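Local coordinates for cell division protein SepF (Methanobrevibacter smithii, PDB 7AL1) that probably tethers the division protein FtsZ to the cell membrane in archaea, this being the C-terminal part of SepF, which is likely to bind FtsZ, at residues Ile17-Ile22 against Val39-Ser44. Numbering follows the deposited sequence. Where two conformers were deposited one is given.
Sequences IRPKTI and VILDLS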
# COMPACT_ATOMS: atom_id res chain seq x y z
N ILE A 17 -7.35 -5.02 -4.21
CA ILE A 17 -8.21 -5.42 -5.33
C ILE A 17 -7.37 -5.48 -6.60
O ILE A 17 -6.64 -4.52 -6.88
CB ILE A 17 -9.35 -4.39 -5.48
CG1 ILE A 17 -10.14 -4.16 -4.16
CG2 ILE A 17 -10.35 -4.81 -6.54
CD1 ILE A 17 -11.17 -2.98 -4.14
N ARG A 18 -7.54 -6.54 -7.40
CA ARG A 18 -6.95 -6.72 -8.72
C ARG A 18 -8.12 -6.81 -9.70
O ARG A 18 -8.61 -7.91 -10.00
CB ARG A 18 -6.06 -7.96 -8.77
CG ARG A 18 -5.39 -8.18 -10.08
CD ARG A 18 -4.36 -9.28 -9.95
NE ARG A 18 -3.61 -9.52 -11.17
CZ ARG A 18 -3.86 -10.49 -12.03
NH1 ARG A 18 -4.88 -11.33 -11.82
NH2 ARG A 18 -3.10 -10.62 -13.11
N PRO A 19 -8.61 -5.68 -10.23
CA PRO A 19 -9.85 -5.75 -11.01
C PRO A 19 -9.67 -6.52 -12.30
O PRO A 19 -8.62 -6.45 -12.97
CB PRO A 19 -10.18 -4.28 -11.32
CG PRO A 19 -8.93 -3.52 -11.06
CD PRO A 19 -8.19 -4.29 -9.99
N LYS A 20 -10.73 -7.23 -12.70
CA LYS A 20 -10.77 -7.94 -13.97
C LYS A 20 -11.85 -7.44 -14.91
O LYS A 20 -11.80 -7.78 -16.10
CB LYS A 20 -11.00 -9.44 -13.74
CG LYS A 20 -9.89 -10.10 -12.96
CD LYS A 20 -10.01 -11.61 -13.05
CE LYS A 20 -8.96 -12.28 -12.21
NZ LYS A 20 -9.07 -13.76 -12.30
N THR A 21 -12.79 -6.63 -14.43
CA THR A 21 -13.93 -6.17 -15.21
C THR A 21 -14.17 -4.70 -14.92
O THR A 21 -13.64 -4.15 -13.94
CB THR A 21 -15.21 -6.94 -14.84
OG1 THR A 21 -15.57 -6.65 -13.48
CG2 THR A 21 -15.00 -8.43 -14.98
N ILE A 22 -15.02 -4.08 -15.75
CA ILE A 22 -15.43 -2.70 -15.49
C ILE A 22 -16.18 -2.60 -14.17
O ILE A 22 -16.03 -1.62 -13.41
CB ILE A 22 -16.28 -2.15 -16.65
CG1 ILE A 22 -15.47 -2.15 -17.96
CG2 ILE A 22 -16.77 -0.74 -16.32
CD1 ILE A 22 -16.21 -1.57 -19.16
N VAL A 39 -7.55 2.05 -1.20
CA VAL A 39 -7.50 0.86 -2.02
C VAL A 39 -6.09 0.71 -2.56
O VAL A 39 -5.54 1.65 -3.16
CB VAL A 39 -8.52 0.89 -3.18
CG1 VAL A 39 -8.37 -0.35 -4.07
CG2 VAL A 39 -9.93 1.01 -2.64
N ILE A 40 -5.48 -0.44 -2.33
CA ILE A 40 -4.25 -0.82 -3.03
C ILE A 40 -4.69 -1.60 -4.26
O ILE A 40 -5.21 -2.72 -4.15
CB ILE A 40 -3.29 -1.61 -2.14
CG1 ILE A 40 -2.83 -0.73 -0.96
CG2 ILE A 40 -2.11 -2.06 -2.98
CD1 ILE A 40 -2.07 -1.47 0.13
N LEU A 41 -4.57 -0.98 -5.42
CA LEU A 41 -5.14 -1.43 -6.67
C LEU A 41 -4.03 -2.05 -7.50
O LEU A 41 -2.99 -1.42 -7.70
CB LEU A 41 -5.65 -0.16 -7.38
CG LEU A 41 -6.41 -0.28 -8.67
CD1 LEU A 41 -7.63 -1.10 -8.48
CD2 LEU A 41 -6.81 1.10 -9.15
N ASP A 42 -4.25 -3.26 -8.02
CA ASP A 42 -3.32 -3.92 -8.92
C ASP A 42 -3.96 -3.92 -10.32
O ASP A 42 -4.92 -4.65 -10.56
CB ASP A 42 -3.00 -5.35 -8.49
CG ASP A 42 -2.06 -6.05 -9.42
OD1 ASP A 42 -1.60 -5.45 -10.40
OD2 ASP A 42 -1.78 -7.26 -9.18
N LEU A 43 -3.46 -3.08 -11.22
CA LEU A 43 -4.01 -2.94 -12.56
C LEU A 43 -3.41 -3.89 -13.58
O LEU A 43 -3.69 -3.76 -14.78
CB LEU A 43 -3.82 -1.49 -13.06
CG LEU A 43 -4.69 -0.47 -12.33
CD1 LEU A 43 -4.46 0.91 -12.92
CD2 LEU A 43 -6.16 -0.83 -12.49
N SER A 44 -2.62 -4.86 -13.15
CA SER A 44 -1.88 -5.68 -14.10
C SER A 44 -2.78 -6.55 -14.96
O SER A 44 -2.43 -6.82 -16.11
CB SER A 44 -0.85 -6.56 -13.36
OG SER A 44 -1.46 -7.44 -12.44
O HOH W 1 -6.03 -5.51 -12.95
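I17 pairs with L41 in a parallel beta bridge, and two backbone hydrogen bonds define the register: I17 N donates to I40 O (3.1 Å), and D42 N donates to I17 O (2.9 Å). R18 CA adds a CA-H...O contact to D42 O. Beyond this point the backbones part, and one water bridges them by donating to both P19 O and D42 O.

The polar side chains continue the pairing. R18 and D42 run side by side in the same direction, each with CG anti to its own backbone N (chi1 -178° for R18), which lays the arginine methylenes along the carboxylate. R18 NE forms a long salt bridge with D42 OD2 (3.5 Å), the guanidinium and carboxylate planes being 55° apart. The same NE donates to S44 OG (3.2 Å, 162° at the hydrogen), which lies in the guanidinium plane, at its edge. D42 OD1 meanwhile accepts from S44 N (3.0 Å) in an Asx turn, approached from above the carboxylate plane, and also takes N82 N. Were D42 an alanine, R18 would probably lose its charge partner, and the backbone N-H groups of S44 and N82 their shared acceptor.

Apolar contacts lie alongside. P19 CD meets L41 CD1 at 3.6 Å, the two side chains crossing at about a right angle, while P19 CG reaches L43 CD2. I17 CD1 touches V39 CG1 at 3.8 Å. Helix 22-33 packs on this layer, with V28 touching both I17 and L41.

Strand 13-17, helix 22-33 and strand 39-42 thus form a beta-alpha-beta crossover in the SepF domain, whose strand 13-17 lies at the edge of the chain's mixed sheet, with 39-42 next to it.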